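Local coordinates for uncharacterized protein (Streptococcus pneumoniae, PDB 3LFT), which binds L-tryptophan and is probably the extracytoplasmic solute-binding component of an ABC transporter, at residues V187-V192 and P215-A220; V133-A138 and G162-T167; G227-V232 and K274-L279; T197-F202 and T221-V226; Q121-I126 and E152-Y157. All coordinates share one frame; numbering follows the deposited sequence. Where two conformers were deposited one is given.

In the fold
Following the chain from the N terminus, helix 119-129 opens contact 5 and strand 135-141 opens contact 2. Helix 145-160 then closes contact 5 before strand 164-170 closes contact 2, so the two loops cross. Contacts 1 and 4 cross in the same manner: 187-192 and 197-202 open in turn, then 215-220 and 221-226 close in the same order. Contact 3 comes last, its long loop running from 227-232 to 274-279. Contacts 1 and 2 share one parallel sheet, joined through strands 135-141 and 189-192. Contact 5 packs helices over that sheet, contact 4 joins helical segments beside the tryptophan pocket, and contact 3 adds the helix 273-278.

Contact 1: V187-V192 and P215-A220; sequences VDAIWV and PIYPSA
Ser-219 grips Val-192 twice. Its backbone N and its OG both bond to Val-192 O, the hydroxyl at 2.7 Å between Ser-219 OG and Val-192 O and in the carbonyl plane. With OG turned beside its own backbone N (chi1 -57°), the serine brings both donors to one acceptor. Before this clasp the backbones run as parallel neighbours, joined by three hydrogen bonds: Ile-190 N to Pro-215 O, Tyr-217 N to Ile-190 O and Val-192 N to Tyr-217 O. The second of these, from Tyr-217 N to Ile-190 O, is 2.7 Å long. These bonds join an inner and an outermost strand of the four-stranded parallel sheet in one lobe of a periplasmic-binding-protein fold. On one face of the sheet Ile-190 CD1 meets Ile-216 CG1 at 4.2 Å, and Val-192 CB lies 4.1 Å from Pro-218 CB. On the other, Trp-191 CD1 comes within 3.3 Å of Tyr-217 O. In the next shell, Trp-191 NE1 is hydrogen-bonded to Gln-122 OE1 and the indole stacks with Phe-154. Tyr-217 OH bonds to Thr-130 OG1, while Ala-220, at the N-cap position of the following helix, touches the bound tryptophan.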
# COMPACT_ATOMS: atom_id res chain seq x y z
N VAL A 187 2.71 8.70 -22.95
CA VAL A 187 3.44 7.54 -22.44
C VAL A 187 2.91 6.24 -23.04
O VAL A 187 1.80 6.20 -23.56
CB VAL A 187 3.41 7.45 -20.89
CG1 VAL A 187 3.90 8.75 -20.27
CG2 VAL A 187 2.02 7.09 -20.37
N ASP A 188 3.73 5.19 -22.93
CA ASP A 188 3.38 3.89 -23.46
C ASP A 188 2.69 2.99 -22.45
O ASP A 188 2.01 2.04 -22.83
CB ASP A 188 4.62 3.18 -23.98
CG ASP A 188 5.33 3.96 -25.06
OD1 ASP A 188 4.63 4.53 -25.93
OD2 ASP A 188 6.58 4.00 -25.02
N ALA A 189 2.88 3.29 -21.17
CA ALA A 189 2.33 2.47 -20.10
C ALA A 189 2.15 3.34 -18.89
O ALA A 189 2.87 4.33 -18.72
CB ALA A 189 3.27 1.30 -19.77
N ILE A 190 1.19 2.97 -18.06
CA ILE A 190 0.92 3.65 -16.79
C ILE A 190 1.40 2.75 -15.67
O ILE A 190 1.08 1.57 -15.67
CB ILE A 190 -0.59 3.95 -16.61
CG1 ILE A 190 -1.11 4.87 -17.71
CG2 ILE A 190 -0.86 4.55 -15.21
CD1 ILE A 190 -2.63 4.87 -17.82
N TRP A 191 2.18 3.30 -14.74
CA TRP A 191 2.59 2.61 -13.53
C TRP A 191 2.05 3.34 -12.31
O TRP A 191 2.05 4.58 -12.26
CB TRP A 191 4.12 2.50 -13.46
CG TRP A 191 4.66 1.97 -12.17
CD1 TRP A 191 4.71 0.67 -11.77
CD2 TRP A 191 5.19 2.76 -11.10
NE1 TRP A 191 5.27 0.59 -10.50
CE2 TRP A 191 5.59 1.86 -10.08
CE3 TRP A 191 5.43 4.13 -10.94
CZ2 TRP A 191 6.18 2.31 -8.89
CZ3 TRP A 191 6.01 4.57 -9.73
CH2 TRP A 191 6.39 3.66 -8.74
N VAL A 192 1.53 2.58 -11.35
CA VAL A 192 0.97 3.14 -10.12
C VAL A 192 1.68 2.50 -8.95
O VAL A 192 1.71 1.27 -8.85
CB VAL A 192 -0.54 2.86 -9.97
CG1 VAL A 192 -1.09 3.52 -8.71
CG2 VAL A 192 -1.30 3.36 -11.19
N PRO A 215 -1.14 -0.35 -21.53
CA PRO A 215 -1.11 -1.25 -20.37
C PRO A 215 -0.90 -0.49 -19.06
O PRO A 215 -0.15 0.49 -19.02
CB PRO A 215 0.12 -2.12 -20.65
CG PRO A 215 0.95 -1.33 -21.60
CD PRO A 215 -0.00 -0.55 -22.43
N ILE A 216 -1.56 -0.96 -18.01
CA ILE A 216 -1.42 -0.41 -16.66
C ILE A 216 -0.73 -1.44 -15.79
O ILE A 216 -1.12 -2.62 -15.76
CB ILE A 216 -2.78 -0.05 -16.05
CG1 ILE A 216 -3.60 0.84 -16.98
CG2 ILE A 216 -2.60 0.66 -14.71
CD1 ILE A 216 -5.10 0.84 -16.62
N TYR A 217 0.31 -1.00 -15.08
CA TYR A 217 1.03 -1.82 -14.11
C TYR A 217 0.82 -1.23 -12.71
O TYR A 217 1.65 -0.44 -12.23
CB TYR A 217 2.51 -1.85 -14.45
CG TYR A 217 2.89 -2.67 -15.67
CD1 TYR A 217 3.23 -4.01 -15.51
CD2 TYR A 217 2.95 -2.11 -16.95
CE1 TYR A 217 3.64 -4.77 -16.60
CE2 TYR A 217 3.35 -2.90 -18.06
CZ TYR A 217 3.68 -4.21 -17.86
OH TYR A 217 4.09 -5.00 -18.91
N PRO A 218 -0.29 -1.58 -12.05
CA PRO A 218 -0.64 -0.95 -10.77
C PRO A 218 -0.25 -1.87 -9.61
O PRO A 218 -0.51 -3.08 -9.66
CB PRO A 218 -2.15 -0.79 -10.87
CG PRO A 218 -2.59 -2.04 -11.67
CD PRO A 218 -1.39 -2.44 -12.54
N SER A 219 0.34 -1.30 -8.56
CA SER A 219 0.97 -2.07 -7.48
C SER A 219 0.02 -2.64 -6.44
O SER A 219 0.22 -2.45 -5.23
CB SER A 219 2.07 -1.23 -6.83
OG SER A 219 3.02 -0.82 -7.79
N ALA A 220 -1.01 -3.35 -6.90
CA ALA A 220 -1.88 -4.13 -6.01
C ALA A 220 -2.67 -5.14 -6.79
O ALA A 220 -3.15 -4.85 -7.89
CB ALA A 220 -2.86 -3.22 -5.27

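Contact 2: V133-A138 and G162-T167; sequences VKTIGA and GLTVET
Ile-136 and Leu-163 meet through their branch ends, with Ile-136 CD1 3.6 Å from Leu-163 CD1. In both residues the gamma carbon that leads to this end is anti to the carbonyl carbon (chi1 -63° for Ile-136 and -64° for Leu-163), and the remainder of the chain is extended. The other branch of the leucine, CD2, passes close to the backbone at 3.1 Å from Val-133 O. On the same side of the sheet, Val-165 CG1 reaches Ala-138 CB at 3.9 Å. Strands 135-141 and 164-170 are the two strands of a beta-alpha-beta unit whose helix, 145-160, covers this side with Phe-154. Within the two segments four backbone hydrogen bonds pair them in parallel, among them Ile-136 N to Thr-164 O at 2.7 Å and Ala-138 N to Glu-166 O at 2.9 Å. The opposite side of the sheet carries Thr-135, Thr-164 and Glu-166, all of them at least partly exposed. There Thr-164 OG1, placed beside its own backbone N, shares a water with Lys-134 O, and the water donates to that carbonyl oxygen. Across strand 135-141 from this pairing, Asp-188 OD2 accepts bonds from the backbone N of Lys-134 and of Thr-135.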
# COMPACT_ATOMS: atom_id res chain seq x y z
N VAL A 133 7.28 -1.11 -24.71
CA VAL A 133 7.11 0.06 -23.84
C VAL A 133 8.44 0.79 -23.64
O VAL A 133 9.42 0.20 -23.20
CB VAL A 133 6.51 -0.36 -22.50
CG1 VAL A 133 6.71 0.71 -21.41
CG2 VAL A 133 5.04 -0.69 -22.67
N LYS A 134 8.46 2.08 -23.99
CA LYS A 134 9.66 2.92 -23.87
C LYS A 134 9.54 3.97 -22.76
O LYS A 134 10.50 4.23 -22.02
CB LYS A 134 9.95 3.59 -25.21
CG LYS A 134 10.21 2.61 -26.35
CD LYS A 134 10.30 3.33 -27.68
CE LYS A 134 10.47 2.35 -28.83
NZ LYS A 134 10.48 3.08 -30.12
N THR A 135 8.36 4.57 -22.66
CA THR A 135 8.10 5.62 -21.69
C THR A 135 6.97 5.18 -20.76
O THR A 135 5.93 4.71 -21.20
CB THR A 135 7.73 6.97 -22.37
OG1 THR A 135 8.73 7.30 -23.35
CG2 THR A 135 7.62 8.11 -21.35
N ILE A 136 7.20 5.35 -19.47
CA ILE A 136 6.22 5.03 -18.44
C ILE A 136 5.72 6.30 -17.78
O ILE A 136 6.51 7.17 -17.44
CB ILE A 136 6.88 4.15 -17.36
CG1 ILE A 136 7.33 2.82 -17.97
CG2 ILE A 136 5.91 3.91 -16.21
CD1 ILE A 136 8.31 2.05 -17.13
N GLY A 137 4.41 6.40 -17.58
CA GLY A 137 3.84 7.49 -16.78
C GLY A 137 3.56 6.97 -15.38
O GLY A 137 2.81 6.01 -15.21
N ALA A 138 4.16 7.61 -14.37
CA ALA A 138 3.93 7.27 -12.97
C ALA A 138 2.76 8.12 -12.47
O ALA A 138 2.89 9.33 -12.39
CB ALA A 138 5.21 7.55 -12.14
N GLY A 162 16.77 1.10 -19.21
CA GLY A 162 16.59 1.77 -20.49
C GLY A 162 15.20 2.31 -20.76
O GLY A 162 14.85 2.57 -21.91
N LEU A 163 14.43 2.50 -19.69
CA LEU A 163 13.10 3.09 -19.79
C LEU A 163 13.13 4.54 -19.31
O LEU A 163 14.06 4.95 -18.62
CB LEU A 163 12.11 2.30 -18.93
CG LEU A 163 11.88 0.85 -19.37
CD1 LEU A 163 11.16 0.09 -18.28
CD2 LEU A 163 11.07 0.80 -20.66
N THR A 164 12.12 5.31 -19.70
CA THR A 164 11.96 6.68 -19.21
C THR A 164 10.68 6.77 -18.39
O THR A 164 9.67 6.13 -18.72
CB THR A 164 11.92 7.69 -20.37
OG1 THR A 164 13.16 7.64 -21.10
CG2 THR A 164 11.72 9.13 -19.86
N VAL A 165 10.74 7.52 -17.30
CA VAL A 165 9.58 7.70 -16.42
C VAL A 165 9.27 9.19 -16.36
O VAL A 165 10.15 10.02 -16.07
CB VAL A 165 9.82 7.17 -14.99
CG1 VAL A 165 8.62 7.45 -14.10
CG2 VAL A 165 10.15 5.69 -15.00
N GLU A 166 8.04 9.51 -16.73
CA GLU A 166 7.49 10.86 -16.57
C GLU A 166 6.48 10.81 -15.44
O GLU A 166 5.66 9.88 -15.37
CB GLU A 166 6.80 11.33 -17.86
CG GLU A 166 6.32 12.79 -17.84
CD GLU A 166 6.03 13.36 -19.23
OE1 GLU A 166 5.73 14.57 -19.31
OE2 GLU A 166 6.10 12.61 -20.23
N THR A 167 6.53 11.80 -14.55
CA THR A 167 5.65 11.81 -13.37
C THR A 167 4.37 12.61 -13.59
O THR A 167 4.40 13.68 -14.21
CB THR A 167 6.40 12.29 -12.13
OG1 THR A 167 6.95 13.59 -12.37
CG2 THR A 167 7.52 11.32 -11.79
O HOH W 1 12.99 5.61 -22.57

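Contact 3: G227-V232 and K274-L279; sequences GGLASV and KIAQEL
The flat groups in this contact are the peptides that follow Gly-227 and Gly-228, and Ile-275 lies against one side of each. Over the Gly-228 peptide, the methyl CG2 of Ile-275 sits 3.8 Å from Gly-228 O and 4.1 Å from Gly-228 C. At the Gly-227 peptide, Ile-275 CG2 lies over the oxygen end, 3.9 Å from Gly-227 O, and CD1 comes in obliquely. The contact thus sets a helix against the lead-in to a strand: helix 273-278 follows strand 268-271, which pairs antiparallel with strand 230-233 in a small mixed sheet. In this two-lobed periplasmic-binding-protein fold it lies well away from the bound tryptophan. No hydrogen bond links the two segments, which meet by van der Waals contact.

Gly-227 adopts a phi of 141°, where a side chain would jam against the preceding carbonyl O. The first two side-chain torsions of Ile-275 turn the same way, which folds CD1 back toward Gly-227 while CG2 points at Gly-228 and Leu-229. Leu-229 supplies the other half of the contact from the loop leading into the strand. Backbone bonds to Ile-216 and to Asn-272 hold this residue between strand 216-218 and the start of the helix, and its side chain also packs on Tyr-217 and Leu-129. In Leu-229, chi1 of 170° and chi2 of 62° together turn CD1 to the helix, where that methyl lies 3.5 Å from both CA and CB of Ala-276.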
# COMPACT_ATOMS: atom_id res chain seq x y z
N GLY A 227 -8.71 -4.45 -13.96
CA GLY A 227 -8.38 -3.94 -15.29
C GLY A 227 -6.91 -3.61 -15.50
O GLY A 227 -6.52 -3.22 -16.61
N GLY A 228 -6.08 -3.75 -14.48
CA GLY A 228 -4.64 -3.61 -14.71
C GLY A 228 -4.09 -4.83 -15.43
O GLY A 228 -4.72 -5.90 -15.42
N LEU A 229 -2.93 -4.68 -16.06
CA LEU A 229 -2.30 -5.77 -16.78
C LEU A 229 -1.57 -6.73 -15.83
O LEU A 229 -1.80 -7.94 -15.87
CB LEU A 229 -1.34 -5.21 -17.82
CG LEU A 229 -0.42 -6.25 -18.48
CD1 LEU A 229 -1.21 -7.29 -19.25
CD2 LEU A 229 0.62 -5.57 -19.38
N ALA A 230 -0.70 -6.18 -14.99
CA ALA A 230 0.16 -7.01 -14.17
C ALA A 230 0.88 -6.14 -13.17
O ALA A 230 0.92 -4.91 -13.28
CB ALA A 230 1.19 -7.74 -15.05
N SER A 231 1.42 -6.79 -12.15
CA SER A 231 2.32 -6.13 -11.21
C SER A 231 3.14 -7.17 -10.45
O SER A 231 3.06 -8.37 -10.74
CB SER A 231 1.56 -5.21 -10.24
OG SER A 231 2.48 -4.43 -9.49
N VAL A 232 3.92 -6.71 -9.48
CA VAL A 232 4.62 -7.56 -8.51
C VAL A 232 4.23 -7.01 -7.15
O VAL A 232 4.43 -5.81 -6.89
CB VAL A 232 6.14 -7.56 -8.71
CG1 VAL A 232 6.79 -8.55 -7.75
CG2 VAL A 232 6.49 -7.90 -10.18
N LYS A 274 -6.63 -12.18 -19.29
CA LYS A 274 -7.57 -11.66 -20.28
C LYS A 274 -7.22 -10.23 -20.69
O LYS A 274 -7.29 -9.91 -21.87
CB LYS A 274 -9.02 -11.75 -19.80
N ILE A 275 -6.79 -9.39 -19.74
CA ILE A 275 -6.37 -8.04 -20.10
C ILE A 275 -5.17 -8.09 -21.04
O ILE A 275 -5.14 -7.39 -22.06
CB ILE A 275 -6.10 -7.17 -18.84
CG1 ILE A 275 -7.41 -6.87 -18.10
CG2 ILE A 275 -5.36 -5.88 -19.21
CD1 ILE A 275 -8.36 -5.89 -18.80
N ALA A 276 -4.19 -8.95 -20.75
CA ALA A 276 -3.05 -9.11 -21.65
C ALA A 276 -3.49 -9.49 -23.05
O ALA A 276 -3.09 -8.84 -24.03
CB ALA A 276 -2.06 -10.15 -21.12
N GLN A 277 -4.30 -10.54 -23.12
CA GLN A 277 -4.72 -11.08 -24.41
C GLN A 277 -5.50 -10.03 -25.18
O GLN A 277 -5.30 -9.90 -26.39
CB GLN A 277 -5.53 -12.37 -24.23
CG GLN A 277 -4.63 -13.52 -23.75
CD GLN A 277 -5.41 -14.78 -23.43
OE1 GLN A 277 -6.60 -14.74 -23.12
NE2 GLN A 277 -4.73 -15.92 -23.48
N GLU A 278 -6.40 -9.31 -24.49
CA GLU A 278 -7.20 -8.26 -25.13
C GLU A 278 -6.33 -7.14 -25.69
O GLU A 278 -6.71 -6.49 -26.66
CB GLU A 278 -8.19 -7.63 -24.16
CG GLU A 278 -9.38 -8.46 -23.76
CD GLU A 278 -10.17 -7.78 -22.63
OE1 GLU A 278 -9.89 -6.60 -22.30
OE2 GLU A 278 -11.07 -8.44 -22.07
N LEU A 279 -5.17 -6.90 -25.07
CA LEU A 279 -4.24 -5.88 -25.54
C LEU A 279 -3.32 -6.41 -26.64
O LEU A 279 -2.47 -5.68 -27.15
CB LEU A 279 -3.40 -5.33 -24.37
CG LEU A 279 -4.11 -4.43 -23.35
CD1 LEU A 279 -3.17 -4.10 -22.21
CD2 LEU A 279 -4.61 -3.14 -24.03

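Contact 4: T197-F202 and T221-V226; sequences TIASGF and TAMVEV
Met-223, modelled as selenomethionine, and Phe-202 bury the most surface here, and their side chains run obliquely past each other. The methionine covers one face of the phenyl ring with its near end: CB stands over that face in a CH-pi contact, 3.7 Å from the ring centroid and 14° off the normal, and CG follows at 3.5 Å from Phe-202 CG. Further along, the selenium moves off the face, making an oblique Met-aromatic contact with SE 3.5 Å from Phe-202 CD1. A bend at chi3 (-92°) then turns the terminal methyl aside, and CE of Met-223 ends 4.2 Å from Ala-199 CB.

CE2 of Phe-202 also comes to 3.1 Å from Met-223 O, so the ring meets the methionine's backbone as well as its side chain. At the ring edge and in its plane, CG2 of Val-226 touches CD2 of Phe-202 at 3.7 Å; this valine is on the exposed border of the contact. The phenyl also packs on Ile-216 and Pro-218 of strand 216-218, and Met-223 likewise touches Pro-218.

The pair joins segments 197-202 and 221-226, which follow neighbouring strands of the parallel sheet. Ala-199, resting against the methionine's end, lines the tryptophan pocket and touches the ligand, as expected for helices near the interlobe cleft of a solute-binding protein.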
# COMPACT_ATOMS: atom_id res chain seq x y z
N THR A 197 -4.50 6.93 -2.72
CA THR A 197 -5.36 7.82 -3.52
C THR A 197 -5.75 7.12 -4.83
O THR A 197 -6.94 7.00 -5.15
CB THR A 197 -4.65 9.18 -3.80
OG1 THR A 197 -4.28 9.77 -2.54
CG2 THR A 197 -5.55 10.15 -4.58
N ILE A 198 -4.75 6.63 -5.56
CA ILE A 198 -5.05 5.99 -6.84
C ILE A 198 -5.77 4.67 -6.57
O ILE A 198 -6.69 4.31 -7.31
CB ILE A 198 -3.79 5.79 -7.71
CG1 ILE A 198 -3.02 7.12 -7.85
CG2 ILE A 198 -4.14 5.21 -9.08
CD1 ILE A 198 -3.80 8.30 -8.47
N ALA A 199 -5.40 3.95 -5.52
CA ALA A 199 -6.11 2.68 -5.26
C ALA A 199 -7.59 2.91 -4.99
O ALA A 199 -8.45 2.11 -5.40
CB ALA A 199 -5.47 1.90 -4.12
N SER A 200 -7.90 4.00 -4.28
CA SER A 200 -9.28 4.32 -3.96
C SER A 200 -10.07 4.78 -5.19
O SER A 200 -11.30 4.68 -5.19
CB SER A 200 -9.33 5.37 -2.84
OG SER A 200 -9.02 6.65 -3.34
N GLY A 201 -9.37 5.27 -6.22
CA GLY A 201 -10.03 5.71 -7.45
C GLY A 201 -9.64 4.89 -8.65
O GLY A 201 -9.76 5.37 -9.78
N PHE A 202 -9.21 3.65 -8.44
CA PHE A 202 -8.63 2.90 -9.56
C PHE A 202 -9.59 2.59 -10.72
O PHE A 202 -9.18 2.63 -11.88
CB PHE A 202 -7.86 1.65 -9.11
CG PHE A 202 -7.06 1.05 -10.22
CD1 PHE A 202 -5.93 1.70 -10.71
CD2 PHE A 202 -7.48 -0.13 -10.84
CE1 PHE A 202 -5.22 1.19 -11.79
CE2 PHE A 202 -6.75 -0.65 -11.91
CZ PHE A 202 -5.63 0.01 -12.37
N THR A 221 -2.83 -6.33 -6.22
CA THR A 221 -3.71 -7.35 -6.77
C THR A 221 -5.09 -6.79 -7.02
O THR A 221 -5.67 -7.05 -8.07
CB THR A 221 -3.77 -8.58 -5.85
OG1 THR A 221 -2.45 -9.13 -5.77
CG2 THR A 221 -4.73 -9.64 -6.36
N ALA A 222 -5.60 -6.01 -6.08
CA ALA A 222 -6.93 -5.46 -6.20
C ALA A 222 -7.10 -4.53 -7.40
O ALA A 222 -8.20 -4.42 -7.92
CB ALA A 222 -7.32 -4.75 -4.92
N MSE A 223 -6.02 -3.86 -7.80
CA MSE A 223 -6.04 -3.03 -8.99
C MSE A 223 -5.88 -3.86 -10.26
O MSE A 223 -6.62 -3.68 -11.22
CB MSE A 223 -4.97 -1.94 -8.92
CG MSE A 223 -5.27 -0.87 -7.84
SE MSE A 223 -4.10 0.69 -7.93
CE MSE A 223 -2.69 0.19 -6.70
N VAL A 224 -4.96 -4.82 -10.25
CA VAL A 224 -4.80 -5.70 -11.40
C VAL A 224 -6.11 -6.43 -11.67
O VAL A 224 -6.50 -6.58 -12.84
CB VAL A 224 -3.62 -6.69 -11.23
CG1 VAL A 224 -3.58 -7.71 -12.38
CG2 VAL A 224 -2.29 -5.92 -11.19
N GLU A 225 -6.82 -6.84 -10.63
CA GLU A 225 -8.01 -7.65 -10.87
C GLU A 225 -9.18 -6.92 -11.52
O GLU A 225 -10.07 -7.58 -12.05
CB GLU A 225 -8.40 -8.46 -9.64
CG GLU A 225 -8.87 -7.72 -8.46
CD GLU A 225 -9.01 -8.65 -7.23
OE1 GLU A 225 -9.13 -8.15 -6.10
OE2 GLU A 225 -8.98 -9.89 -7.41
N VAL A 226 -9.18 -5.58 -11.47
CA VAL A 226 -10.26 -4.81 -12.10
C VAL A 226 -9.83 -4.06 -13.36
O VAL A 226 -10.51 -3.15 -13.82
CB VAL A 226 -11.00 -3.85 -11.11
CG1 VAL A 226 -11.53 -4.63 -9.90
CG2 VAL A 226 -10.08 -2.71 -10.66

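Contact 5: Q121-I126 and E152-Y157; sequences QQVELI and EEFKAY
Val-123 and Phe-154 form the tight part of this contact, with CG2 of the valine 3.6 Å from CE1 of the ring. The approach is oblique to the phenyl plane. Ile-126 and the phenylalanine reach toward each other from opposite directions, Ile-126 CD1 meeting the ring edge in its plane, 3.8 Å from Phe-154 CZ. A chi1 of -179° extends the phenylalanine toward helix 119-129. Gln-122 adds a lighter touch, OE1 to Phe-154 CD1 at 4.1 Å, with the amide plane 59° from that of the ring. The NE2 of this amide donates to Asn-117 OD1 and Val-232 O, which hold it in place from outside the contact.

Toward solvent the packing thins. Of its side chain, Tyr-157 brings CB nearest, 4.0 Å from Val-123 CG2, and its backbone O is near Val-123 CG1; the ring leads away to Ala-119 and Gln-120. The axes of the two short segments approach to 9.8 Å with a crossing angle of -46°, without hydrogen bonds. Beneath them, Ile-126 and Phe-154 both rest on Ile-136, placing helices 119-129 and 145-160 side by side on one face of the parallel sheet, in the layered alpha/beta arrangement of a periplasmic-binding-protein lobe.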
# COMPACT_ATOMS: atom_id res chain seq x y z
N GLN A 121 11.77 -5.66 -9.51
CA GLN A 121 10.98 -6.74 -10.11
C GLN A 121 9.88 -6.23 -11.01
O GLN A 121 9.58 -6.84 -12.04
CB GLN A 121 10.39 -7.67 -9.05
CG GLN A 121 11.38 -8.61 -8.39
CD GLN A 121 10.69 -9.38 -7.29
OE1 GLN A 121 10.73 -8.97 -6.13
NE2 GLN A 121 10.02 -10.48 -7.65
N GLN A 122 9.28 -5.09 -10.67
CA GLN A 122 8.27 -4.50 -11.54
C GLN A 122 8.89 -4.04 -12.85
O GLN A 122 8.30 -4.27 -13.92
CB GLN A 122 7.57 -3.35 -10.83
CG GLN A 122 6.67 -3.85 -9.72
CD GLN A 122 6.12 -2.75 -8.84
OE1 GLN A 122 6.48 -1.58 -8.98
NE2 GLN A 122 5.25 -3.13 -7.91
N VAL A 123 10.05 -3.38 -12.77
CA VAL A 123 10.75 -2.99 -14.00
C VAL A 123 11.07 -4.21 -14.87
O VAL A 123 10.83 -4.20 -16.07
CB VAL A 123 12.01 -2.14 -13.70
CG1 VAL A 123 12.88 -2.00 -14.92
CG2 VAL A 123 11.58 -0.77 -13.18
N GLU A 124 11.58 -5.27 -14.24
CA GLU A 124 11.90 -6.50 -14.98
C GLU A 124 10.64 -7.06 -15.66
O GLU A 124 10.70 -7.51 -16.80
CB GLU A 124 12.61 -7.53 -14.09
CG GLU A 124 14.04 -7.13 -13.72
CD GLU A 124 14.62 -7.84 -12.48
OE1 GLU A 124 13.86 -8.43 -11.67
OE2 GLU A 124 15.85 -7.77 -12.30
N LEU A 125 9.51 -7.02 -14.96
CA LEU A 125 8.25 -7.54 -15.53
C LEU A 125 7.79 -6.71 -16.72
O LEU A 125 7.35 -7.25 -17.74
CB LEU A 125 7.17 -7.57 -14.46
CG LEU A 125 5.81 -8.17 -14.89
CD1 LEU A 125 5.88 -9.61 -15.37
CD2 LEU A 125 4.82 -8.04 -13.71
N ILE A 126 7.90 -5.38 -16.59
CA ILE A 126 7.54 -4.50 -17.70
C ILE A 126 8.39 -4.80 -18.95
O ILE A 126 7.86 -4.89 -20.06
CB ILE A 126 7.66 -3.02 -17.31
CG1 ILE A 126 6.61 -2.69 -16.23
CG2 ILE A 126 7.49 -2.11 -18.55
CD1 ILE A 126 6.85 -1.35 -15.50
N GLU A 152 10.72 7.65 -6.66
CA GLU A 152 12.18 7.83 -6.75
C GLU A 152 12.87 6.50 -7.06
O GLU A 152 13.68 6.42 -7.98
CB GLU A 152 12.75 8.42 -5.46
CG GLU A 152 12.36 9.87 -5.19
CD GLU A 152 12.66 10.30 -3.76
OE1 GLU A 152 13.07 9.45 -2.94
OE2 GLU A 152 12.49 11.50 -3.45
N GLU A 153 12.54 5.45 -6.30
CA GLU A 153 13.21 4.15 -6.46
C GLU A 153 12.88 3.52 -7.81
O GLU A 153 13.75 2.98 -8.49
CB GLU A 153 12.84 3.22 -5.29
CG GLU A 153 13.41 3.66 -3.95
CD GLU A 153 13.22 2.63 -2.85
OE1 GLU A 153 13.01 1.43 -3.17
OE2 GLU A 153 13.31 3.03 -1.67
N PHE A 154 11.62 3.60 -8.20
CA PHE A 154 11.19 3.04 -9.48
C PHE A 154 11.87 3.74 -10.65
O PHE A 154 12.33 3.09 -11.57
CB PHE A 154 9.65 3.07 -9.59
CG PHE A 154 9.12 2.49 -10.89
CD1 PHE A 154 8.86 1.13 -11.00
CD2 PHE A 154 8.89 3.31 -11.99
CE1 PHE A 154 8.35 0.61 -12.19
CE2 PHE A 154 8.37 2.80 -13.18
CZ PHE A 154 8.12 1.42 -13.28
N LYS A 155 11.94 5.06 -10.59
CA LYS A 155 12.57 5.83 -11.66
C LYS A 155 14.04 5.43 -11.81
O LYS A 155 14.54 5.28 -12.93
CB LYS A 155 12.41 7.33 -11.37
CG LYS A 155 12.80 8.26 -12.49
CD LYS A 155 12.53 9.71 -12.08
CE LYS A 155 13.20 10.71 -13.01
NZ LYS A 155 12.59 10.74 -14.37
N ALA A 156 14.73 5.24 -10.69
CA ALA A 156 16.14 4.87 -10.75
C ALA A 156 16.34 3.51 -11.44
O ALA A 156 17.17 3.37 -12.34
CB ALA A 156 16.76 4.89 -9.37
N TYR A 157 15.52 2.53 -11.07
CA TYR A 157 15.60 1.21 -11.70
C TYR A 157 15.18 1.22 -13.16
O TYR A 157 15.82 0.57 -14.00
CB TYR A 157 14.75 0.19 -10.94
CG TYR A 157 15.46 -0.38 -9.74
CD1 TYR A 157 16.60 -1.16 -9.89
CD2 TYR A 157 14.99 -0.13 -8.45
CE1 TYR A 157 17.27 -1.68 -8.80
CE2 TYR A 157 15.65 -0.65 -7.34
CZ TYR A 157 16.79 -1.43 -7.53
OH TYR A 157 17.46 -1.95 -6.44